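Local coordinates for protein induced by osmotic stress (Scheffersomyces stipitis, PDB 5YWN) that is a reductase of the NAD(P)-dependent epimerase/dehydratase family that probably uses NADPH to reduce haloketones asymmetrically and is classed as a cinnamyl-alcohol dehydrogenase, at residues S130-L135 with G159-F164; L150-S155 with K167-R172; S124-M129 with V140-A145. The protein carries 1 engineered substitution. All coordinates share one frame; numbering follows the deposited sequence.

Interaction 1: S130-L135 with G159-F164; sequences SVPEEL and GVLAYF. With NAP (NADP nicotinamide-adenine-dinucleotide phosphate), chain B.
Ser130 meets the ring of Phe164 through its carbonyl: Ser130 O lies 3.5 Å from Phe164 CD2, at the ring edge and in its plane, while the Ser130 hydroxyl donates to Glu134 OE1 on the same segment. Val131 adds only its CA, beside CE2. Pro132 does most on this side, setting CG over one face of the ring in a CH-pi contact, 4.0 Å from the Phe164 ring centroid and 22° off the normal. The same Pro132 CG touches Leu161 CD2 at 4.0 Å. Leu135, its CG turned anti to the carbonyl carbon (chi1 -71°), brings CD1 to the ring edge at Phe164 CZ. Were Phe164 cut back to alanine, Pro132 would probably lose the aromatic face it lies on and a gap would open between it and Leu135. One residue earlier, Tyr163 points elsewhere, its OH 3.4 Å from NAP C6N. The contact thus lays the short helix 132-135 against the start of helix 159-181, whose Ala162 packs on helix 91-113.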
loop_
_atom_site.group_PDB
_atom_site.type_symbol
_atom_site.label_atom_id
_atom_site.label_comp_id
_atom_site.label_asym_id
_atom_site.label_seq_id
_atom_site.Cartn_x
_atom_site.Cartn_y
_atom_site.Cartn_z
ATOM N N SER A 130 1.078 4.365 -14.815
ATOM C CA SER A 130 1.223 3.433 -15.874
ATOM C C SER A 130 -0.045 2.737 -16.301
ATOM O O SER A 130 -1.048 2.899 -15.721
ATOM C CB SER A 130 2.207 2.379 -15.457
ATOM O OG SER A 130 2.881 1.904 -16.571
ATOM N N VAL A 131 0.104 1.895 -17.310
ATOM C CA VAL A 131 -0.915 1.003 -17.791
ATOM C C VAL A 131 -0.377 -0.400 -17.807
ATOM O O VAL A 131 0.795 -0.601 -17.826
ATOM C CB VAL A 131 -1.389 1.368 -19.201
ATOM C CG1 VAL A 131 -2.093 2.657 -19.191
ATOM C CG2 VAL A 131 -0.229 1.429 -20.152
ATOM N N PRO A 132 -1.232 -1.387 -17.838
ATOM C CA PRO A 132 -0.788 -2.717 -17.501
ATOM C C PRO A 132 0.316 -3.226 -18.397
ATOM O O PRO A 132 1.322 -3.621 -17.898
ATOM C CB PRO A 132 -2.043 -3.540 -17.715
ATOM C CG PRO A 132 -3.113 -2.624 -17.392
ATOM C CD PRO A 132 -2.682 -1.323 -17.910
ATOM N N GLU A 133 0.176 -3.075 -19.694
ATOM C CA GLU A 133 1.188 -3.540 -20.608
ATOM C C GLU A 133 2.571 -2.898 -20.400
ATOM O O GLU A 133 3.544 -3.460 -20.772
ATOM C CB GLU A 133 0.716 -3.391 -22.029
ATOM C CG GLU A 133 0.240 -1.997 -22.422
ATOM C CD GLU A 133 -1.193 -1.674 -21.986
ATOM O OE1 GLU A 133 -1.595 -1.982 -20.875
ATOM O OE2 GLU A 133 -1.909 -1.089 -22.781
ATOM N N GLU A 134 2.626 -1.695 -19.877
ATOM C CA GLU A 134 3.845 -1.004 -19.560
ATOM C C GLU A 134 4.647 -1.545 -18.429
ATOM O O GLU A 134 5.837 -1.486 -18.470
ATOM C CB GLU A 134 3.630 0.461 -19.348
ATOM C CG GLU A 134 3.260 1.176 -20.603
ATOM C CD GLU A 134 2.992 2.675 -20.407
ATOM O OE1 GLU A 134 3.295 3.250 -19.318
ATOM O OE2 GLU A 134 2.490 3.258 -21.399
ATOM N N LEU A 135 3.987 -2.033 -17.403
ATOM C CA LEU A 135 4.649 -2.442 -16.200
ATOM C C LEU A 135 5.627 -3.573 -16.407
ATOM O O LEU A 135 6.560 -3.712 -15.687
ATOM C CB LEU A 135 3.650 -2.817 -15.103
ATOM C CG LEU A 135 2.862 -1.700 -14.457
ATOM C CD1 LEU A 135 1.861 -2.201 -13.487
ATOM C CD2 LEU A 135 3.684 -0.619 -13.840
ATOM N N GLY A 159 -12.645 -4.855 -13.606
ATOM C CA GLY A 159 -12.179 -4.613 -12.274
ATOM C C GLY A 159 -10.734 -4.224 -12.167
ATOM O O GLY A 159 -10.450 -3.299 -11.498
ATOM N N VAL A 160 -9.856 -4.886 -12.871
ATOM C CA VAL A 160 -8.470 -4.517 -12.841
ATOM C C VAL A 160 -8.205 -3.129 -13.379
ATOM O O VAL A 160 -7.555 -2.392 -12.757
ATOM C CB VAL A 160 -7.585 -5.560 -13.559
ATOM C CG1 VAL A 160 -6.169 -5.099 -13.706
ATOM C CG2 VAL A 160 -7.614 -6.875 -12.831
ATOM N N LEU A 161 -8.762 -2.808 -14.530
ATOM C CA LEU A 161 -8.674 -1.495 -15.103
ATOM C C LEU A 161 -9.312 -0.455 -14.225
ATOM O O LEU A 161 -8.827 0.587 -14.134
ATOM C CB LEU A 161 -9.250 -1.439 -16.479
ATOM C CG LEU A 161 -8.389 -1.920 -17.623
ATOM C CD1 LEU A 161 -8.980 -1.723 -18.981
ATOM C CD2 LEU A 161 -6.959 -1.490 -17.519
ATOM N N ALA A 162 -10.382 -0.795 -13.561
ATOM C CA ALA A 162 -10.998 0.066 -12.625
ATOM C C ALA A 162 -10.070 0.420 -11.465
ATOM O O ALA A 162 -10.010 1.514 -11.107
ATOM C CB ALA A 162 -12.265 -0.527 -12.132
ATOM N N TYR A 163 -9.328 -0.534 -10.940
ATOM C CA TYR A 163 -8.358 -0.261 -9.884
ATOM C C TYR A 163 -7.290 0.675 -10.368
ATOM O O TYR A 163 -7.012 1.596 -9.727
ATOM C CB TYR A 163 -7.716 -1.511 -9.320
ATOM C CG TYR A 163 -6.657 -1.251 -8.286
ATOM C CD1 TYR A 163 -6.983 -0.899 -7.019
ATOM C CD2 TYR A 163 -5.338 -1.342 -8.600
ATOM C CE1 TYR A 163 -6.019 -0.656 -6.086
ATOM C CE2 TYR A 163 -4.359 -1.124 -7.664
ATOM C CZ TYR A 163 -4.713 -0.760 -6.413
ATOM O OH TYR A 163 -3.762 -0.527 -5.533
ATOM N N PHE A 164 -6.788 0.466 -11.559
ATOM C CA PHE A 164 -5.789 1.320 -12.135
ATOM C C PHE A 164 -6.310 2.742 -12.237
ATOM O O PHE A 164 -5.668 3.638 -11.849
ATOM C CB PHE A 164 -5.471 0.857 -13.549
ATOM C CG PHE A 164 -4.259 0.016 -13.673
ATOM C CD1 PHE A 164 -4.298 -1.300 -13.380
ATOM C CD2 PHE A 164 -3.100 0.539 -14.144
ATOM C CE1 PHE A 164 -3.196 -2.074 -13.521
ATOM C CE2 PHE A 164 -1.997 -0.225 -14.284
ATOM C CZ PHE A 164 -2.042 -1.535 -13.974
HETATM P PA NAP B . -5.975 -4.252 1.727
HETATM O O1A NAP B . -5.069 -5.083 2.604
HETATM O O2A NAP B . -7.265 -4.838 1.206
HETATM O O5B NAP B . -6.321 -2.889 2.512
HETATM C C5B NAP B . -7.472 -2.124 2.159
HETATM C C4B NAP B . -8.121 -1.560 3.417
HETATM O O4B NAP B . -8.907 -0.410 3.090
HETATM C C3B NAP B . -9.037 -2.578 4.078
HETATM O O3B NAP B . -8.584 -2.885 5.400
HETATM C C2B NAP B . -10.416 -1.949 4.116
HETATM O O2B NAP B . -10.882 -1.835 5.457
HETATM C C1B NAP B . -10.274 -0.576 3.476
HETATM N N9A NAP B . -11.156 -0.476 2.285
HETATM C C8A NAP B . -11.032 -1.198 1.154
HETATM N N7A NAP B . -12.000 -0.861 0.263
HETATM C C5A NAP B . -12.763 0.094 0.825
HETATM C C6A NAP B . -13.949 0.887 0.430
HETATM N N6A NAP B . -14.532 0.720 -0.782
HETATM N N1A NAP B . -14.432 1.782 1.321
HETATM C C2A NAP B . -13.869 1.964 2.531
HETATM N N3A NAP B . -12.792 1.274 2.948
HETATM C C4A NAP B . -12.202 0.344 2.159
HETATM O O3 NAP B . -5.115 -3.725 0.471
HETATM P PN NAP B . -3.544 -3.416 0.628
HETATM O O1N NAP B . -2.785 -4.346 -0.288
HETATM O O2N NAP B . -3.214 -3.377 2.102
HETATM O O5D NAP B . -3.418 -1.921 0.044
HETATM C C5D NAP B . -3.277 -0.809 0.927
HETATM C C4D NAP B . -3.234 0.486 0.125
HETATM O O4D NAP B . -1.966 0.621 -0.527
HETATM C C3D NAP B . -4.313 0.523 -0.946
HETATM O O3D NAP B . -5.239 1.585 -0.697
HETATM C C2D NAP B . -3.597 0.734 -2.265
HETATM O O2D NAP B . -4.059 1.926 -2.908
HETATM C C1D NAP B . -2.117 0.839 -1.933
HETATM N N1N NAP B . -1.357 -0.160 -2.692
HETATM C C2N NAP B . -1.132 -1.368 -2.157
HETATM C C3N NAP B . -0.415 -2.330 -2.860
HETATM C C7N NAP B . -0.166 -3.680 -2.255
HETATM O O7N NAP B . 0.238 -4.587 -2.963
HETATM N N7N NAP B . -0.394 -3.852 -0.953
HETATM C C4N NAP B . 0.068 -2.031 -4.125
HETATM C C5N NAP B . -0.179 -0.774 -4.656
HETATM C C6N NAP B . -0.901 0.152 -3.912
HETATM P P2B NAP B . -11.737 -3.022 6.128
HETATM O O1X NAP B . -12.576 -2.322 7.171
HETATM O O2X NAP B . -12.526 -3.599 4.978
HETATM O O3X NAP B . -10.689 -3.951 6.693
#

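Interaction 2: L150-S155 with K167-R172; sequences LSYEQS and KQFAER. With NAP (NADP nicotinamide-adenine-dinucleotide phosphate), chain B.
Leu150 and Gln168 are joined by a nearly straight hydrogen bond, Gln168 NE2 giving its N-H to Leu150 O at 2.9 Å and 167°, with the acceptor close to the amide plane. The other end of that amide is gripped too: Arg172 comes side-on to the single atom Gln168 OE1, its NE on a lone pair (2.9 Å from Arg172 NE to Gln168 OE1) and its NH1 from above the carbonyl plane over a longer, more bent path. These bonds probably fix the amide's orientation, and a water donating to both Leu150 O and Gln168 OE1 adds a bridge.

The tight part is built on Phe169. Its CZ presses to 3.6 Å from Tyr152 N and to the same distance from Leu150 O. Gln168 CD covers one face of the ring; over the opposite face Tyr152 turns its own edge in a T-shaped stack, centroids 5.8 Å apart and planes at 66°. With CG anti to the backbone N (chi1 -171°), the tyrosine ring is carried across so that its CD2 edge lies over that face, and its hydroxyl bonds to Glu92.

On the loose side, Glu153 and Gln154 are exposed and take no part across the contact. Ser151 and Gln154 form a capping box at the start of helix 152-155: Gln154 OE1 accepts from Ser151 N, and Gln154 N donates to Ser151 OG, whose place is less sure.

Tyr152 and Phe169 both rest on Ile100, joining helices 152-155 and 159-181 to helix 91-113, while Lys167 turns to the cofactor and Ala170 to strand 119-123.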
loop_
_atom_site.group_PDB
_atom_site.type_symbol
_atom_site.label_atom_id
_atom_site.label_comp_id
_atom_site.label_asym_id
_atom_site.label_seq_id
_atom_site.Cartn_x
_atom_site.Cartn_y
_atom_site.Cartn_z
ATOM N N LEU A 150 -4.454 5.879 -18.989
ATOM C CA LEU A 150 -5.769 5.303 -19.011
ATOM C C LEU A 150 -6.850 6.316 -18.751
ATOM O O LEU A 150 -6.757 7.081 -17.862
ATOM C CB LEU A 150 -5.891 4.236 -17.976
ATOM C CG LEU A 150 -7.076 3.294 -17.994
ATOM C CD1 LEU A 150 -6.983 2.366 -19.181
ATOM C CD2 LEU A 150 -6.993 2.491 -16.734
ATOM N N SER A 151 -7.878 6.256 -19.563
ATOM C CA SER A 151 -9.060 7.077 -19.432
ATOM C C SER A 151 -10.058 6.555 -18.431
ATOM O O SER A 151 -10.117 5.407 -18.202
ATOM C CB SER A 151 -9.712 7.262 -20.783
ATOM O OG SER A 151 -10.419 6.172 -21.169
ATOM N N TYR A 152 -10.869 7.424 -17.897
ATOM C CA TYR A 152 -11.903 7.028 -16.990
ATOM C C TYR A 152 -12.894 6.077 -17.679
ATOM O O TYR A 152 -13.289 5.111 -17.130
ATOM C CB TYR A 152 -12.618 8.234 -16.427
ATOM C CG TYR A 152 -13.591 7.950 -15.298
ATOM C CD1 TYR A 152 -14.885 7.549 -15.545
ATOM C CD2 TYR A 152 -13.222 8.093 -14.008
ATOM C CE1 TYR A 152 -15.759 7.317 -14.530
ATOM C CE2 TYR A 152 -14.095 7.866 -12.988
ATOM C CZ TYR A 152 -15.365 7.461 -13.254
ATOM O OH TYR A 152 -16.208 7.207 -12.232
ATOM N N GLU A 153 -13.239 6.369 -18.905
ATOM C CA GLU A 153 -14.133 5.518 -19.651
ATOM C C GLU A 153 -13.556 4.091 -19.859
ATOM O O GLU A 153 -14.230 3.131 -19.656
ATOM C CB GLU A 153 -14.495 6.152 -20.978
ATOM C CG GLU A 153 -15.251 5.214 -21.863
ATOM C CD GLU A 153 -15.773 5.833 -23.143
ATOM O OE1 GLU A 153 -16.429 5.097 -23.881
ATOM O OE2 GLU A 153 -15.527 7.003 -23.383
ATOM N N GLN A 154 -12.291 4.005 -20.209
ATOM C CA GLN A 154 -11.610 2.740 -20.320
ATOM C C GLN A 154 -11.543 2.027 -18.968
ATOM O O GLN A 154 -11.665 0.852 -18.880
ATOM C CB GLN A 154 -10.213 2.904 -20.863
ATOM C CG GLN A 154 -10.075 3.530 -22.212
ATOM C CD GLN A 154 -8.605 3.758 -22.629
ATOM O OE1 GLN A 154 -7.846 4.478 -22.005
ATOM N NE2 GLN A 154 -8.226 3.122 -23.724
ATOM N N SER A 155 -11.325 2.790 -17.927
ATOM C CA SER A 155 -11.129 2.242 -16.612
ATOM C C SER A 155 -12.345 1.496 -16.102
ATOM O O SER A 155 -12.205 0.575 -15.410
ATOM C CB SER A 155 -10.618 3.279 -15.662
ATOM O OG SER A 155 -11.643 3.959 -15.119
ATOM N N LYS A 167 -6.795 4.601 -8.725
ATOM C CA LYS A 167 -5.601 5.195 -8.218
ATOM C C LYS A 167 -5.136 6.464 -8.940
ATOM O O LYS A 167 -4.863 7.424 -8.333
ATOM C CB LYS A 167 -4.493 4.153 -8.055
ATOM C CG LYS A 167 -4.855 2.884 -7.361
ATOM C CD LYS A 167 -5.346 3.068 -5.961
ATOM C CE LYS A 167 -4.378 3.825 -5.139
ATOM N NZ LYS A 167 -4.726 3.829 -3.719
ATOM N N GLN A 168 -5.127 6.434 -10.253
ATOM C CA GLN A 168 -4.726 7.552 -11.019
ATOM C C GLN A 168 -5.608 8.760 -10.754
ATOM O O GLN A 168 -5.111 9.770 -10.526
ATOM C CB GLN A 168 -4.812 7.209 -12.501
ATOM C CG GLN A 168 -4.364 8.296 -13.445
ATOM C CD GLN A 168 -4.972 8.240 -14.843
ATOM O OE1 GLN A 168 -5.106 9.240 -15.478
ATOM N NE2 GLN A 168 -5.303 7.070 -15.305
ATOM N N PHE A 169 -6.908 8.589 -10.809
ATOM C CA PHE A 169 -7.868 9.649 -10.577
ATOM C C PHE A 169 -7.960 10.226 -9.156
ATOM O O PHE A 169 -8.025 11.376 -8.989
ATOM C CB PHE A 169 -9.214 9.363 -11.236
ATOM C CG PHE A 169 -9.098 9.182 -12.708
ATOM C CD1 PHE A 169 -8.811 10.225 -13.505
ATOM C CD2 PHE A 169 -9.155 7.957 -13.257
ATOM C CE1 PHE A 169 -8.622 10.053 -14.855
ATOM C CE2 PHE A 169 -8.958 7.768 -14.595
ATOM C CZ PHE A 169 -8.692 8.814 -15.391
ATOM N N ALA A 170 -7.899 9.369 -8.180
ATOM C CA ALA A 170 -7.810 9.815 -6.830
ATOM C C ALA A 170 -6.558 10.627 -6.584
ATOM O O ALA A 170 -6.670 11.657 -6.080
ATOM C CB ALA A 170 -7.895 8.673 -5.888
ATOM N N GLU A 171 -5.403 10.170 -7.033
ATOM C CA GLU A 171 -4.169 10.911 -6.881
ATOM C C GLU A 171 -4.158 12.268 -7.593
ATOM O O GLU A 171 -3.777 13.225 -7.024
ATOM C CB GLU A 171 -2.922 10.100 -7.233
ATOM C CG GLU A 171 -1.625 10.717 -6.708
ATOM C CD GLU A 171 -0.311 10.234 -7.300
ATOM O OE1 GLU A 171 -0.197 9.137 -7.765
ATOM O OE2 GLU A 171 0.607 11.016 -7.271
ATOM N N ARG A 172 -4.656 12.304 -8.811
ATOM C CA ARG A 172 -4.824 13.529 -9.542
ATOM C C ARG A 172 -5.762 14.485 -8.772
ATOM O O ARG A 172 -5.496 15.603 -8.656
ATOM C CB ARG A 172 -5.365 13.262 -10.924
ATOM C CG ARG A 172 -4.393 12.742 -11.963
ATOM C CD ARG A 172 -5.108 12.576 -13.280
ATOM N NE ARG A 172 -4.415 11.853 -14.311
ATOM C CZ ARG A 172 -3.424 12.325 -15.029
ATOM N NH1 ARG A 172 -2.886 11.591 -15.951
ATOM N NH2 ARG A 172 -2.981 13.517 -14.845
HETATM P PA NAP B . -5.975 -4.252 1.727
HETATM O O1A NAP B . -5.069 -5.083 2.604
HETATM O O2A NAP B . -7.265 -4.838 1.206
HETATM O O5B NAP B . -6.321 -2.889 2.512
HETATM C C5B NAP B . -7.472 -2.124 2.159
HETATM C C4B NAP B . -8.121 -1.560 3.417
HETATM O O4B NAP B . -8.907 -0.410 3.090
HETATM C C3B NAP B . -9.037 -2.578 4.078
HETATM O O3B NAP B . -8.584 -2.885 5.400
HETATM C C2B NAP B . -10.416 -1.949 4.116
HETATM O O2B NAP B . -10.882 -1.835 5.457
HETATM C C1B NAP B . -10.274 -0.576 3.476
HETATM N N9A NAP B . -11.156 -0.476 2.285
HETATM C C8A NAP B . -11.032 -1.198 1.154
HETATM N N7A NAP B . -12.000 -0.861 0.263
HETATM C C5A NAP B . -12.763 0.094 0.825
HETATM C C6A NAP B . -13.949 0.887 0.430
HETATM N N6A NAP B . -14.532 0.720 -0.782
HETATM N N1A NAP B . -14.432 1.782 1.321
HETATM C C2A NAP B . -13.869 1.964 2.531
HETATM N N3A NAP B . -12.792 1.274 2.948
HETATM C C4A NAP B . -12.202 0.344 2.159
HETATM O O3 NAP B . -5.115 -3.725 0.471
HETATM P PN NAP B . -3.544 -3.416 0.628
HETATM O O1N NAP B . -2.785 -4.346 -0.288
HETATM O O2N NAP B . -3.214 -3.377 2.102
HETATM O O5D NAP B . -3.418 -1.921 0.044
HETATM C C5D NAP B . -3.277 -0.809 0.927
HETATM C C4D NAP B . -3.234 0.486 0.125
HETATM O O4D NAP B . -1.966 0.621 -0.527
HETATM C C3D NAP B . -4.313 0.523 -0.946
HETATM O O3D NAP B . -5.239 1.585 -0.697
HETATM C C2D NAP B . -3.597 0.734 -2.265
HETATM O O2D NAP B . -4.059 1.926 -2.908
HETATM C C1D NAP B . -2.117 0.839 -1.933
HETATM N N1N NAP B . -1.357 -0.160 -2.692
HETATM C C2N NAP B . -1.132 -1.368 -2.157
HETATM C C3N NAP B . -0.415 -2.330 -2.860
HETATM C C7N NAP B . -0.166 -3.680 -2.255
HETATM O O7N NAP B . 0.238 -4.587 -2.963
HETATM N N7N NAP B . -0.394 -3.852 -0.953
HETATM C C4N NAP B . 0.068 -2.031 -4.125
HETATM C C5N NAP B . -0.179 -0.774 -4.656
HETATM C C6N NAP B . -0.901 0.152 -3.912
HETATM P P2B NAP B . -11.737 -3.022 6.128
HETATM O O1X NAP B . -12.576 -2.322 7.171
HETATM O O2X NAP B . -12.526 -3.599 4.978
HETATM O O3X NAP B . -10.689 -3.951 6.693
HETATM O O HOH W 1 -5.807 9.797 -18.019
#

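Interaction 3: S124-M129 with V140-A145; sequences SSVVAM and VVLSEA. With NAP (NADP nicotinamide-adenine-dinucleotide phosphate), chain B.
Val126 places CG2 anti to its backbone N, with CG1 in the crowded position between N and the carbonyl carbon (chi1 71°), and Leu142 swings CG anti to its carbonyl carbon (chi1 -55°). These torsions aim the two branches at one another, and the side chains cross at about a right angle. In this Rossmann-fold enzyme the segment 124-129 is the loop leaving strand 119-123, and the contact pins the later loop 140-145 over it. The meeting is tight: Val126 CG2 and Leu142 CD1 stand 3.4 Å apart, closer than methyls usually come. Met129, bent at its last torsion, sets its methyl CE 4.0 Å from Ser143 O, a loose contact beside that pair. Leu135 lies against both Val126 and Leu142, filling in from the side of helix 132-135.

Two ST turns brace the loops, with Ser143 OG taking Ala145 N and Ser125 OG taking Val127 N at 3.2 Å. Glu144 directs its carboxylate to Thr307. Ser125 belongs to the cofactor pocket, a location consistent with the serine of the Ser-Tyr-Lys set in related reductases. Its OG sits 3.3 Å from C5N of the nicotinamide ring of NAP.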
loop_
_atom_site.group_PDB
_atom_site.type_symbol
_atom_site.label_atom_id
_atom_site.label_comp_id
_atom_site.label_asym_id
_atom_site.label_seq_id
_atom_site.Cartn_x
_atom_site.Cartn_y
_atom_site.Cartn_z
ATOM N N SER A 124 -0.884 6.066 -2.930
ATOM C CA SER A 124 -1.206 5.834 -4.307
ATOM C C SER A 124 -0.671 4.465 -4.714
ATOM O O SER A 124 -0.712 3.569 -3.946
ATOM C CB SER A 124 -0.680 6.938 -5.205
ATOM O OG SER A 124 -1.278 6.974 -6.441
ATOM N N SER A 125 -0.252 4.347 -5.959
ATOM C CA SER A 125 0.291 3.147 -6.518
ATOM C C SER A 125 1.028 3.377 -7.830
ATOM O O SER A 125 0.768 4.300 -8.516
ATOM C CB SER A 125 -0.807 2.119 -6.727
ATOM O OG SER A 125 -0.366 1.024 -7.412
ATOM N N VAL A 126 1.837 2.419 -8.213
ATOM C CA VAL A 126 2.473 2.446 -9.502
ATOM C C VAL A 126 1.438 2.463 -10.626
ATOM O O VAL A 126 1.705 2.964 -11.619
ATOM C CB VAL A 126 3.471 1.294 -9.719
ATOM C CG1 VAL A 126 2.779 -0.026 -9.877
ATOM C CG2 VAL A 126 4.422 1.618 -10.842
ATOM N N VAL A 127 0.263 1.926 -10.380
ATOM C CA VAL A 127 -0.816 1.878 -11.332
ATOM C C VAL A 127 -1.330 3.253 -11.722
ATOM O O VAL A 127 -1.907 3.389 -12.745
ATOM C CB VAL A 127 -1.947 0.917 -10.966
ATOM C CG1 VAL A 127 -1.388 -0.439 -10.607
ATOM C CG2 VAL A 127 -2.822 1.473 -9.875
ATOM N N ALA A 128 -1.096 4.230 -10.874
ATOM C CA ALA A 128 -1.333 5.623 -11.178
ATOM C C ALA A 128 -0.411 6.183 -12.264
ATOM O O ALA A 128 -0.720 7.118 -12.866
ATOM C CB ALA A 128 -1.333 6.496 -9.938
ATOM N N MET A 129 0.728 5.567 -12.428
ATOM C CA MET A 129 1.781 6.029 -13.259
ATOM C C MET A 129 1.894 5.363 -14.615
ATOM O O MET A 129 2.677 5.730 -15.410
ATOM C CB MET A 129 3.080 5.838 -12.524
ATOM C CG MET A 129 3.104 6.336 -11.110
ATOM S SD MET A 129 4.619 5.979 -10.261
ATOM C CE MET A 129 4.795 7.416 -9.285
ATOM N N VAL A 140 10.328 0.126 -20.764
ATOM C CA VAL A 140 9.719 1.205 -20.017
ATOM C C VAL A 140 10.526 1.596 -18.788
ATOM O O VAL A 140 10.890 0.798 -18.017
ATOM C CB VAL A 140 8.264 0.868 -19.655
ATOM C CG1 VAL A 140 7.692 1.778 -18.567
ATOM C CG2 VAL A 140 7.402 0.851 -20.889
ATOM N N VAL A 141 10.779 2.867 -18.665
ATOM C CA VAL A 141 11.342 3.427 -17.497
ATOM C C VAL A 141 10.339 4.351 -16.786
ATOM O O VAL A 141 10.056 5.403 -17.239
ATOM C CB VAL A 141 12.610 4.220 -17.833
ATOM C CG1 VAL A 141 13.121 5.002 -16.649
ATOM C CG2 VAL A 141 13.676 3.342 -18.452
ATOM N N LEU A 142 9.818 3.905 -15.673
ATOM C CA LEU A 142 9.042 4.770 -14.827
ATOM C C LEU A 142 9.874 5.667 -13.933
ATOM O O LEU A 142 10.947 5.314 -13.520
ATOM C CB LEU A 142 8.065 4.003 -13.966
ATOM C CG LEU A 142 7.084 3.076 -14.616
ATOM C CD1 LEU A 142 6.104 2.483 -13.640
ATOM C CD2 LEU A 142 6.420 3.678 -15.803
ATOM N N SER A 143 9.284 6.819 -13.628
ATOM C CA SER A 143 9.785 7.814 -12.695
ATOM C C SER A 143 8.683 8.453 -11.871
ATOM O O SER A 143 7.563 8.198 -12.080
ATOM C CB SER A 143 10.574 8.894 -13.407
ATOM O OG SER A 143 9.758 9.877 -13.906
ATOM N N GLU A 144 9.079 9.319 -10.951
ATOM C CA GLU A 144 8.163 10.070 -10.159
ATOM C C GLU A 144 7.292 11.011 -11.006
ATOM O O GLU A 144 6.328 11.461 -10.560
ATOM C CB GLU A 144 8.862 10.828 -9.060
ATOM C CG GLU A 144 9.615 9.985 -8.038
ATOM C CD GLU A 144 11.030 9.632 -8.468
ATOM O OE1 GLU A 144 11.375 9.974 -9.565
ATOM O OE2 GLU A 144 11.751 9.016 -7.709
ATOM N N ALA A 145 7.730 11.343 -12.199
ATOM C CA ALA A 145 6.984 12.117 -13.163
ATOM C C ALA A 145 5.889 11.392 -13.983
ATOM O O ALA A 145 5.149 12.013 -14.661
ATOM C CB ALA A 145 7.929 12.804 -14.101
HETATM P PA NAP B . -5.975 -4.252 1.727
HETATM O O1A NAP B . -5.069 -5.083 2.604
HETATM O O2A NAP B . -7.265 -4.838 1.206
HETATM O O5B NAP B . -6.321 -2.889 2.512
HETATM C C5B NAP B . -7.472 -2.124 2.159
HETATM C C4B NAP B . -8.121 -1.560 3.417
HETATM O O4B NAP B . -8.907 -0.410 3.090
HETATM C C3B NAP B . -9.037 -2.578 4.078
HETATM O O3B NAP B . -8.584 -2.885 5.400
HETATM C C2B NAP B . -10.416 -1.949 4.116
HETATM O O2B NAP B . -10.882 -1.835 5.457
HETATM C C1B NAP B . -10.274 -0.576 3.476
HETATM N N9A NAP B . -11.156 -0.476 2.285
HETATM C C8A NAP B . -11.032 -1.198 1.154
HETATM N N7A NAP B . -12.000 -0.861 0.263
HETATM C C5A NAP B . -12.763 0.094 0.825
HETATM C C6A NAP B . -13.949 0.887 0.430
HETATM N N6A NAP B . -14.532 0.720 -0.782
HETATM N N1A NAP B . -14.432 1.782 1.321
HETATM C C2A NAP B . -13.869 1.964 2.531
HETATM N N3A NAP B . -12.792 1.274 2.948
HETATM C C4A NAP B . -12.202 0.344 2.159
HETATM O O3 NAP B . -5.115 -3.725 0.471
HETATM P PN NAP B . -3.544 -3.416 0.628
HETATM O O1N NAP B . -2.785 -4.346 -0.288
HETATM O O2N NAP B . -3.214 -3.377 2.102
HETATM O O5D NAP B . -3.418 -1.921 0.044
HETATM C C5D NAP B . -3.277 -0.809 0.927
HETATM C C4D NAP B . -3.234 0.486 0.125
HETATM O O4D NAP B . -1.966 0.621 -0.527
HETATM C C3D NAP B . -4.313 0.523 -0.946
HETATM O O3D NAP B . -5.239 1.585 -0.697
HETATM C C2D NAP B . -3.597 0.734 -2.265
HETATM O O2D NAP B . -4.059 1.926 -2.908
HETATM C C1D NAP B . -2.117 0.839 -1.933
HETATM N N1N NAP B . -1.357 -0.160 -2.692
HETATM C C2N NAP B . -1.132 -1.368 -2.157
HETATM C C3N NAP B . -0.415 -2.330 -2.860
HETATM C C7N NAP B . -0.166 -3.680 -2.255
HETATM O O7N NAP B . 0.238 -4.587 -2.963
HETATM N N7N NAP B . -0.394 -3.852 -0.953
HETATM C C4N NAP B . 0.068 -2.031 -4.125
HETATM C C5N NAP B . -0.179 -0.774 -4.656
HETATM C C6N NAP B . -0.901 0.152 -3.912
HETATM P P2B NAP B . -11.737 -3.022 6.128
HETATM O O1X NAP B . -12.576 -2.322 7.171
HETATM O O2X NAP B . -12.526 -3.599 4.978
HETATM O O3X NAP B . -10.689 -3.951 6.693
#

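Overall arrangement
Leaving strand 119-123, the chain enters 124-129 and 130-135 in turn. Interaction 3 closes first, when 140-145 folds back on the loop beyond the strand. Interaction 1 opens inside that loop but closes only at 159-164, so the two cross. Interaction 2 opens at 150-155, after interaction 3 is complete, and crosses interaction 1 by closing at 167-172. Interactions 3 and 2 therefore run in series, with interaction 1 bridging them. Helix 159-181 is the common floor of interactions 1 and 2, and loop 124-129 lies along it: Val127 packs on Phe164 and Lys167, and Ser124 OG bonds to Glu171. All three contacts reach NAP, tying strand end, crossover connection and helix around the nicotinamide half of the cofactor.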